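PDB 2P0O: DUF871 domain-containing protein from Enterococcus faecalis, which is of unknown function but probably acts as a 6-phospho-N-acetylmuramidase, with a TIM-barrel domain followed by a cyclophilin-like one. Local coordinates for residues Y5-F10 against L29-I34; I20-K25 against P224-R229. All blocks are in the same frame, centred on the assembly; numbering follows the deposited sequence.

Interaction 1. Residues Y5-F10 against L29-I34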
ATOM      1  N   TYR A   5      -5.528  -0.137   5.780  1.00 66.92           N
ATOM      2  CA  TYR A   5      -4.262  -0.719   5.332  1.00 63.87           C
ATOM      3  C   TYR A   5      -4.005  -2.019   6.080  1.00 62.58           C
ATOM      4  O   TYR A   5      -4.291  -2.108   7.274  1.00 61.27           O
ATOM      5  CB  TYR A   5      -3.073   0.226   5.538  1.00 64.10           C
ATOM      6  CG  TYR A   5      -3.014   1.414   4.597  1.00 64.09           C
ATOM      7  CD1 TYR A   5      -2.675   1.238   3.241  1.00 63.83           C
ATOM      8  CD2 TYR A   5      -3.290   2.710   5.054  1.00 63.75           C
ATOM      9  CE1 TYR A   5      -2.603   2.330   2.355  1.00 63.26           C
ATOM     10  CE2 TYR A   5      -3.232   3.833   4.168  1.00 64.62           C
ATOM     11  CZ  TYR A   5      -2.875   3.618   2.825  1.00 64.35           C
ATOM     12  OH  TYR A   5      -2.816   4.662   1.942  1.00 64.94           O
ATOM     13  N   GLY A   6      -3.451  -3.017   5.380  1.00 60.36           N
ATOM     14  CA  GLY A   6      -3.188  -4.314   5.987  1.00 58.81           C
ATOM     15  C   GLY A   6      -1.867  -4.953   5.606  1.00 57.56           C
ATOM     16  O   GLY A   6      -1.164  -4.479   4.684  1.00 57.76           O
ATOM     17  N   ILE A   7      -1.528  -6.018   6.332  1.00 57.07           N
ATOM     18  CA  ILE A   7      -0.318  -6.825   6.107  1.00 56.91           C
ATOM     19  C   ILE A   7      -0.669  -8.299   5.951  1.00 57.42           C
ATOM     20  O   ILE A   7      -1.747  -8.733   6.341  1.00 58.35           O
ATOM     21  CB  ILE A   7       0.707  -6.686   7.270  1.00 55.96           C
ATOM     22  CG1 ILE A   7       0.145  -7.282   8.584  1.00 55.33           C
ATOM     23  CG2 ILE A   7       1.097  -5.231   7.404  1.00 57.69           C
ATOM     24  CD1 ILE A   7       1.087  -7.173   9.846  1.00 51.01           C
ATOM     25  N   SER A   8       0.260  -9.070   5.400  1.00 58.36           N
ATOM     26  CA  SER A   8       0.118 -10.527   5.319  1.00 58.09           C
ATOM     27  C   SER A   8       1.061 -11.207   6.275  1.00 58.38           C
ATOM     28  O   SER A   8       2.133 -10.692   6.583  1.00 58.81           O
ATOM     29  CB  SER A   8       0.383 -11.020   3.901  1.00 58.46           C
ATOM     30  OG  SER A   8      -0.603 -10.492   3.019  1.00 55.68           O
ATOM     31  N   VAL A   9       0.627 -12.344   6.787  1.00 58.24           N
ATOM     32  CA  VAL A   9       1.451 -13.172   7.645  1.00 58.41           C
ATOM     33  C   VAL A   9       1.370 -14.584   7.102  1.00 58.02           C
ATOM     34  O   VAL A   9       0.319 -15.004   6.642  1.00 58.11           O
ATOM     35  CB  VAL A   9       0.991 -13.095   9.107  1.00 58.13           C
ATOM     36  CG1 VAL A   9       1.717 -14.129   9.952  1.00 59.91           C
ATOM     37  CG2 VAL A   9       1.243 -11.692   9.657  1.00 58.72           C
ATOM     38  N   PHE A  10       2.498 -15.281   7.104  1.00 58.32           N
ATOM     39  CA  PHE A  10       2.606 -16.629   6.521  1.00 58.49           C
ATOM     40  C   PHE A  10       2.821 -17.642   7.636  1.00 59.14           C
ATOM     41  O   PHE A  10       3.868 -17.660   8.293  1.00 58.43           O
ATOM     42  CB  PHE A  10       3.720 -16.660   5.471  1.00 57.87           C
ATOM     43  CG  PHE A  10       3.405 -15.816   4.261  1.00 58.47           C
ATOM     44  CD1 PHE A  10       3.625 -14.435   4.274  1.00 56.76           C
ATOM     45  CD2 PHE A  10       2.800 -16.388   3.139  1.00 56.19           C
ATOM     46  CE1 PHE A  10       3.282 -13.641   3.156  1.00 57.42           C
ATOM     47  CE2 PHE A  10       2.465 -15.609   2.021  1.00 55.92           C
ATOM     48  CZ  PHE A  10       2.711 -14.258   2.016  1.00 56.12           C
ATOM     49  N   LEU A  29       2.077   2.096  12.549  1.00 59.18           N
ATOM     50  CA  LEU A  29       2.227   2.863  11.324  1.00 59.33           C
ATOM     51  C   LEU A  29       0.894   3.052  10.600  1.00 59.21           C
ATOM     52  O   LEU A  29       0.882   3.526   9.469  1.00 59.19           O
ATOM     53  CB  LEU A  29       3.225   2.149  10.406  1.00 59.73           C
ATOM     54  CG  LEU A  29       4.733   2.456  10.424  1.00 61.46           C
ATOM     55  CD1 LEU A  29       5.219   3.253  11.589  1.00 59.84           C
ATOM     56  CD2 LEU A  29       5.583   1.186  10.203  1.00 60.04           C
ATOM     57  N   GLY A  30      -0.220   2.661  11.222  1.00 58.69           N
ATOM     58  CA  GLY A  30      -1.537   2.814  10.588  1.00 58.14           C
ATOM     59  C   GLY A  30      -2.107   1.615   9.821  1.00 58.34           C
ATOM     60  O   GLY A  30      -3.016   1.774   8.997  1.00 57.89           O
ATOM     61  N   PHE A  31      -1.592   0.419  10.099  1.00 58.33           N
ATOM     62  CA  PHE A  31      -2.105  -0.851   9.532  1.00 58.40           C
ATOM     63  C   PHE A  31      -3.002  -1.557  10.551  1.00 58.34           C
ATOM     64  O   PHE A  31      -2.547  -1.808  11.659  1.00 58.99           O
ATOM     65  CB  PHE A  31      -0.930  -1.748   9.120  1.00 58.23           C
ATOM     66  CG  PHE A  31      -0.145  -1.207   7.943  1.00 57.78           C
ATOM     67  CD1 PHE A  31       0.786  -0.162   8.116  1.00 59.04           C
ATOM     68  CD2 PHE A  31      -0.346  -1.730   6.662  1.00 57.36           C
ATOM     69  CE1 PHE A  31       1.497   0.360   7.029  1.00 58.41           C
ATOM     70  CE2 PHE A  31       0.366  -1.239   5.551  1.00 57.60           C
ATOM     71  CZ  PHE A  31       1.285  -0.190   5.734  1.00 60.52           C
ATOM     72  N   ASP A  32      -4.263  -1.835  10.198  1.00 57.97           N
ATOM     73  CA  ASP A  32      -5.237  -2.403  11.137  1.00 58.81           C
ATOM     74  C   ASP A  32      -5.699  -3.805  10.827  1.00 58.10           C
ATOM     75  O   ASP A  32      -6.595  -4.325  11.516  1.00 58.44           O
ATOM     76  CB  ASP A  32      -6.499  -1.523  11.276  1.00 59.14           C
ATOM     77  CG  ASP A  32      -6.202  -0.157  11.840  1.00 61.06           C
ATOM     78  OD1 ASP A  32      -5.517  -0.071  12.884  1.00 60.85           O
ATOM     79  OD2 ASP A  32      -6.660   0.836  11.216  1.00 64.43           O
ATOM     80  N   GLY A  33      -5.112  -4.407   9.796  1.00 57.74           N
ATOM     81  CA  GLY A  33      -5.555  -5.703   9.317  1.00 56.14           C
ATOM     82  C   GLY A  33      -4.446  -6.665   8.962  1.00 56.38           C
ATOM     83  O   GLY A  33      -3.337  -6.264   8.555  1.00 55.69           O
ATOM     84  N   ILE A  34      -4.776  -7.954   9.112  1.00 56.06           N
ATOM     85  CA  ILE A  34      -3.932  -9.051   8.719  1.00 55.49           C
ATOM     86  C   ILE A  34      -4.697  -9.975   7.773  1.00 56.55           C
ATOM     87  O   ILE A  34      -5.886 -10.275   7.991  1.00 56.82           O
ATOM     88  CB  ILE A  34      -3.445  -9.874   9.939  1.00 55.66           C
ATOM     89  CG1 ILE A  34      -2.594  -9.002  10.869  1.00 54.02           C
ATOM     90  CG2 ILE A  34      -2.692 -11.138   9.465  1.00 53.00           C
ATOM     91  CD1 ILE A  34      -2.500  -9.526  12.305  1.00 55.86           C
TER
HETATM   92  O   HOH W   1      -5.477   1.076   8.521  1.00 43.62           O
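Tyr5 and Ile7 on the first strand of a TIM barrel meet Phe31, Gly33 and Ile34, in the chain that leads into the second, the pairing that closes a beta-alpha-beta unit around helix 17-28. Two backbone bonds tie the parallel chains: Ile7 N donates a hydrogen bond to Gly33 O at 2.9 Å, with an N-H...O angle of 164°, and Asp32 N donates one to Tyr5 O at 2.9 Å. Between them Gly6 CA comes to 3.2 Å from Gly33 O, where a side chain on Gly6 would crowd the carbonyl.

The Phe31 ring turns back over the first strand. Tyr5 CB lies over one face, 4.0 Å from the ring centroid in a CH-pi contact, while Gly6 O sits at the ring edge, close to its plane. The backbone points CB of Tyr5 toward Phe31, and a chi1 of -72°, with CG anti to the carbonyl carbon, carries the phenol away toward Ala207, Val208 and Met211 of helix 203-212. Ile7 and Ile34, branched residues suited to extended chain, lie alongside each other, pointing the same way, with their CG1 atoms in contact; Ile7 also packs on helix 17-28 and Ile34 on helix 48-62, so the pair fills the layer between barrel and helices.

Farther out, the positive phi of Gly30 (95°) suits glycine and completes the Schellman motif that ends helix 17-28, turning the chain into Phe31. Asp32 OD1 forms a salt bridge with Lys27 of that helix. One water bridges the two segments, accepting from Tyr5 N and donating to Asp32 OD2 and, at 2.6 Å, to Gly30 O.

Interaction 2. Residues I20-K25 against P224-R229; sequences IIYIKK and PTISER
One turn and a half of helix 17-28, residues 20-25, faces the loop Pro224 to Ser227, extended from Thr225 on, that runs into helix 228-240. The backbones stay well apart, the nearest CA atoms being those of Tyr22 and Thr225 at 7.5 Å, and side chains bridge the distance. Thr225 and Ile226 have strand-like backbone angles, and Ser227 occupies the N-cap of the helix that follows, its OG hydrogen-bonded to Thr230 OG1.

Tyr22 carries most of the contact. Its CG is anti to the backbone N (chi1 176°), which sends the ring out from the helix toward the loop, where it offers a flat face to Thr225. The methyl CG2 of Thr225 sits over the centre of that face, 3.8 Å from the centroid and only 7° off the ring normal, an almost ideal CH-pi placement. A threonine serves well because its two branches divide the work: the methyl meets the ring, while OG1 accepts a hydrogen bond from Gln183 N. Beside it, Pro224 O approaches Tyr22 CE2 obliquely at 3.1 Å, and the phenolic OH lies 3.5 Å from Thr225 CA. Ile226 CG1 adds an apolar touch on CE1, and the side chain also packs on Met231 and Phe234 of helix 228-240.

At the outer margin the extended Lys25 and the bent Glu228 bring opposite charges near each other, but NZ and OE2 remain 4.2 Å apart, beyond a salt bridge; any attraction is probably mild, as both side chains are exposed.

The arrangement belongs to the closing seam of a TIM barrel, where the first helix of the outer layer packs against the loop that leads from the last strand, 218-221, to the last barrel helix.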
ATOM      1  N   ILE A  20       6.578 -10.765  14.891  1.00 55.81           N
ATOM      2  CA  ILE A  20       5.864 -10.064  15.962  1.00 55.72           C
ATOM      3  C   ILE A  20       6.273  -8.572  16.032  1.00 55.79           C
ATOM      4  O   ILE A  20       5.411  -7.684  16.007  1.00 55.45           O
ATOM      5  CB  ILE A  20       6.018 -10.823  17.315  1.00 56.30           C
ATOM      6  CG1 ILE A  20       5.331 -12.189  17.207  1.00 54.99           C
ATOM      7  CG2 ILE A  20       5.466 -10.017  18.493  1.00 55.03           C
ATOM      8  CD1 ILE A  20       5.723 -13.176  18.288  1.00 61.71           C
ATOM      9  N   ILE A  21       7.577  -8.302  16.093  1.00 55.95           N
ATOM     10  CA  ILE A  21       8.104  -6.924  15.994  1.00 55.66           C
ATOM     11  C   ILE A  21       7.456  -6.173  14.822  1.00 55.42           C
ATOM     12  O   ILE A  21       6.894  -5.084  14.995  1.00 54.93           O
ATOM     13  CB  ILE A  21       9.653  -6.903  15.904  1.00 55.31           C
ATOM     14  CG1 ILE A  21      10.250  -7.256  17.257  1.00 57.10           C
ATOM     15  CG2 ILE A  21      10.169  -5.526  15.531  1.00 55.67           C
ATOM     16  CD1 ILE A  21      11.649  -7.874  17.199  1.00 59.95           C
ATOM     17  N   TYR A  22       7.513  -6.793  13.641  1.00 55.50           N
ATOM     18  CA  TYR A  22       6.900  -6.282  12.438  1.00 55.08           C
ATOM     19  C   TYR A  22       5.415  -5.952  12.569  1.00 54.80           C
ATOM     20  O   TYR A  22       4.978  -4.845  12.176  1.00 54.88           O
ATOM     21  CB  TYR A  22       7.104  -7.286  11.302  1.00 55.17           C
ATOM     22  CG  TYR A  22       6.423  -6.902   9.986  1.00 55.84           C
ATOM     23  CD1 TYR A  22       6.865  -5.817   9.215  1.00 54.23           C
ATOM     24  CD2 TYR A  22       5.349  -7.659   9.495  1.00 56.97           C
ATOM     25  CE1 TYR A  22       6.225  -5.490   7.970  1.00 54.44           C
ATOM     26  CE2 TYR A  22       4.710  -7.348   8.286  1.00 55.25           C
ATOM     27  CZ  TYR A  22       5.155  -6.279   7.520  1.00 55.98           C
ATOM     28  OH  TYR A  22       4.501  -6.015   6.314  1.00 56.46           O
ATOM     29  N   ILE A  23       4.636  -6.917  13.053  1.00 54.23           N
ATOM     30  CA  ILE A  23       3.187  -6.740  13.207  1.00 54.64           C
ATOM     31  C   ILE A  23       2.869  -5.513  14.099  1.00 54.27           C
ATOM     32  O   ILE A  23       2.088  -4.619  13.723  1.00 54.14           O
ATOM     33  CB  ILE A  23       2.512  -8.025  13.758  1.00 54.57           C
ATOM     34  CG1 ILE A  23       2.526  -9.141  12.707  1.00 54.47           C
ATOM     35  CG2 ILE A  23       1.076  -7.733  14.195  1.00 54.39           C
ATOM     36  CD1 ILE A  23       2.219 -10.536  13.287  1.00 54.09           C
ATOM     37  N   LYS A  24       3.527  -5.457  15.244  1.00 54.27           N
ATOM     38  CA  LYS A  24       3.366  -4.359  16.189  1.00 55.05           C
ATOM     39  C   LYS A  24       3.746  -2.999  15.587  1.00 55.28           C
ATOM     40  O   LYS A  24       3.015  -2.012  15.756  1.00 55.00           O
ATOM     41  CB  LYS A  24       4.172  -4.622  17.469  1.00 55.20           C
ATOM     42  CG  LYS A  24       3.678  -5.795  18.280  1.00 57.42           C
ATOM     43  CD  LYS A  24       4.319  -5.810  19.693  1.00 60.52           C
ATOM     44  CE  LYS A  24       4.104  -7.168  20.347  1.00 62.96           C
ATOM     45  NZ  LYS A  24       4.168  -7.163  21.861  1.00 64.24           N
ATOM     46  N   LYS A  25       4.879  -2.949  14.879  1.00 55.65           N
ATOM     47  CA  LYS A  25       5.293  -1.714  14.212  1.00 56.31           C
ATOM     48  C   LYS A  25       4.307  -1.289  13.133  1.00 55.55           C
ATOM     49  O   LYS A  25       4.000  -0.115  13.007  1.00 55.42           O
ATOM     50  CB  LYS A  25       6.658  -1.877  13.577  1.00 57.26           C
ATOM     51  CG  LYS A  25       7.774  -1.573  14.527  1.00 59.74           C
ATOM     52  CD  LYS A  25       9.118  -1.883  13.897  1.00 61.13           C
ATOM     53  CE  LYS A  25      10.185  -1.784  14.978  1.00 62.50           C
ATOM     54  NZ  LYS A  25      11.505  -1.950  14.327  1.00 65.34           N
ATOM     55  N   PRO A 224       5.732 -11.039   2.972  1.00 53.59           N
ATOM     56  CA  PRO A 224       5.950 -11.029   4.424  1.00 54.66           C
ATOM     57  C   PRO A 224       6.244  -9.678   5.101  1.00 55.83           C
ATOM     58  O   PRO A 224       5.736  -9.444   6.199  1.00 56.64           O
ATOM     59  CB  PRO A 224       7.125 -12.003   4.614  1.00 55.26           C
ATOM     60  CG  PRO A 224       6.948 -13.025   3.483  1.00 52.51           C
ATOM     61  CD  PRO A 224       6.461 -12.140   2.316  1.00 54.00           C
ATOM     62  N   THR A 225       7.082  -8.834   4.501  1.00 55.74           N
ATOM     63  CA  THR A 225       7.429  -7.554   5.099  1.00 55.69           C
ATOM     64  C   THR A 225       7.757  -6.533   4.014  1.00 55.60           C
ATOM     65  O   THR A 225       8.023  -6.869   2.840  1.00 55.53           O
ATOM     66  CB  THR A 225       8.679  -7.631   6.045  1.00 56.22           C
ATOM     67  OG1 THR A 225       9.858  -7.874   5.260  1.00 56.98           O
ATOM     68  CG2 THR A 225       8.547  -8.718   7.168  1.00 57.25           C
ATOM     69  N   ILE A 226       7.748  -5.270   4.427  1.00 55.66           N
ATOM     70  CA  ILE A 226       8.296  -4.187   3.615  1.00 54.60           C
ATOM     71  C   ILE A 226       9.618  -3.802   4.254  1.00 54.49           C
ATOM     72  O   ILE A 226       9.848  -4.143   5.413  1.00 53.11           O
ATOM     73  CB  ILE A 226       7.351  -2.975   3.559  1.00 54.97           C
ATOM     74  CG1 ILE A 226       6.705  -2.722   4.920  1.00 54.04           C
ATOM     75  CG2 ILE A 226       6.300  -3.169   2.424  1.00 54.13           C
ATOM     76  CD1 ILE A 226       5.994  -1.390   5.022  1.00 53.44           C
ATOM     77  N   SER A 227      10.482  -3.108   3.514  1.00 53.87           N
ATOM     78  CA  SER A 227      11.771  -2.671   4.055  1.00 53.40           C
ATOM     79  C   SER A 227      11.578  -1.550   5.086  1.00 53.75           C
ATOM     80  O   SER A 227      10.534  -0.900   5.112  1.00 53.08           O
ATOM     81  CB  SER A 227      12.655  -2.149   2.937  1.00 52.98           C
ATOM     82  OG  SER A 227      12.089  -0.948   2.437  1.00 53.13           O
ATOM     83  N   GLU A 228      12.584  -1.335   5.936  1.00 54.04           N
ATOM     84  CA  GLU A 228      12.597  -0.210   6.864  1.00 55.19           C
ATOM     85  C   GLU A 228      12.345   1.144   6.179  1.00 55.14           C
ATOM     86  O   GLU A 228      11.635   2.003   6.723  1.00 56.08           O
ATOM     87  CB  GLU A 228      13.926  -0.177   7.646  1.00 55.10           C
ATOM     88  CG  GLU A 228      14.163  -1.414   8.521  1.00 60.16           C
ATOM     89  CD  GLU A 228      13.608  -1.263   9.947  1.00 66.52           C
ATOM     90  OE1 GLU A 228      13.044  -0.182  10.271  1.00 69.30           O
ATOM     91  OE2 GLU A 228      13.746  -2.223  10.753  1.00 69.94           O
ATOM     92  N   ARG A 229      12.919   1.323   4.991  1.00 54.85           N
ATOM     93  CA  ARG A 229      12.787   2.537   4.216  1.00 54.98           C
ATOM     94  C   ARG A 229      11.327   2.811   3.869  1.00 55.56           C
ATOM     95  O   ARG A 229      10.828   3.962   3.937  1.00 54.99           O
ATOM     96  CB  ARG A 229      13.582   2.377   2.915  1.00 55.35           C
ATOM     97  CG  ARG A 229      13.704   3.664   2.101  1.00 55.26           C
ATOM     98  CD  ARG A 229      14.420   3.404   0.767  1.00 53.27           C
ATOM     99  NE  ARG A 229      14.729   4.663   0.095  1.00 54.05           N
ATOM    100  CZ  ARG A 229      13.878   5.368  -0.657  1.00 55.00           C
ATOM    101  NH1 ARG A 229      12.624   4.954  -0.863  1.00 54.65           N
ATOM    102  NH2 ARG A 229      14.282   6.502  -1.199  1.00 52.87           N
TER

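How the interactions relate
Both contacts belong to the N-terminal TIM barrel, their centres about 9 Å apart, and they touch directly. Interaction 1 lies within the barrel wall and pairs strands 4-8 and 33-38; interaction 2 sits in the layer outside it. Helix 17-28 links them, since it connects those two strands and carries residues 20-25. Along the chain the segments alternate: 5-10, 20-25, 29-34, then 224-229 nearly two hundred residues later. At their junction Ile7 CG2 packs against Tyr22 OH at 3.7 Å, and Phe10 CE1 meets Pro224 N at 3.6 Å. Interaction 1 thus joins the first two strands, while interaction 2 brings the first helix to the loop after the last strand.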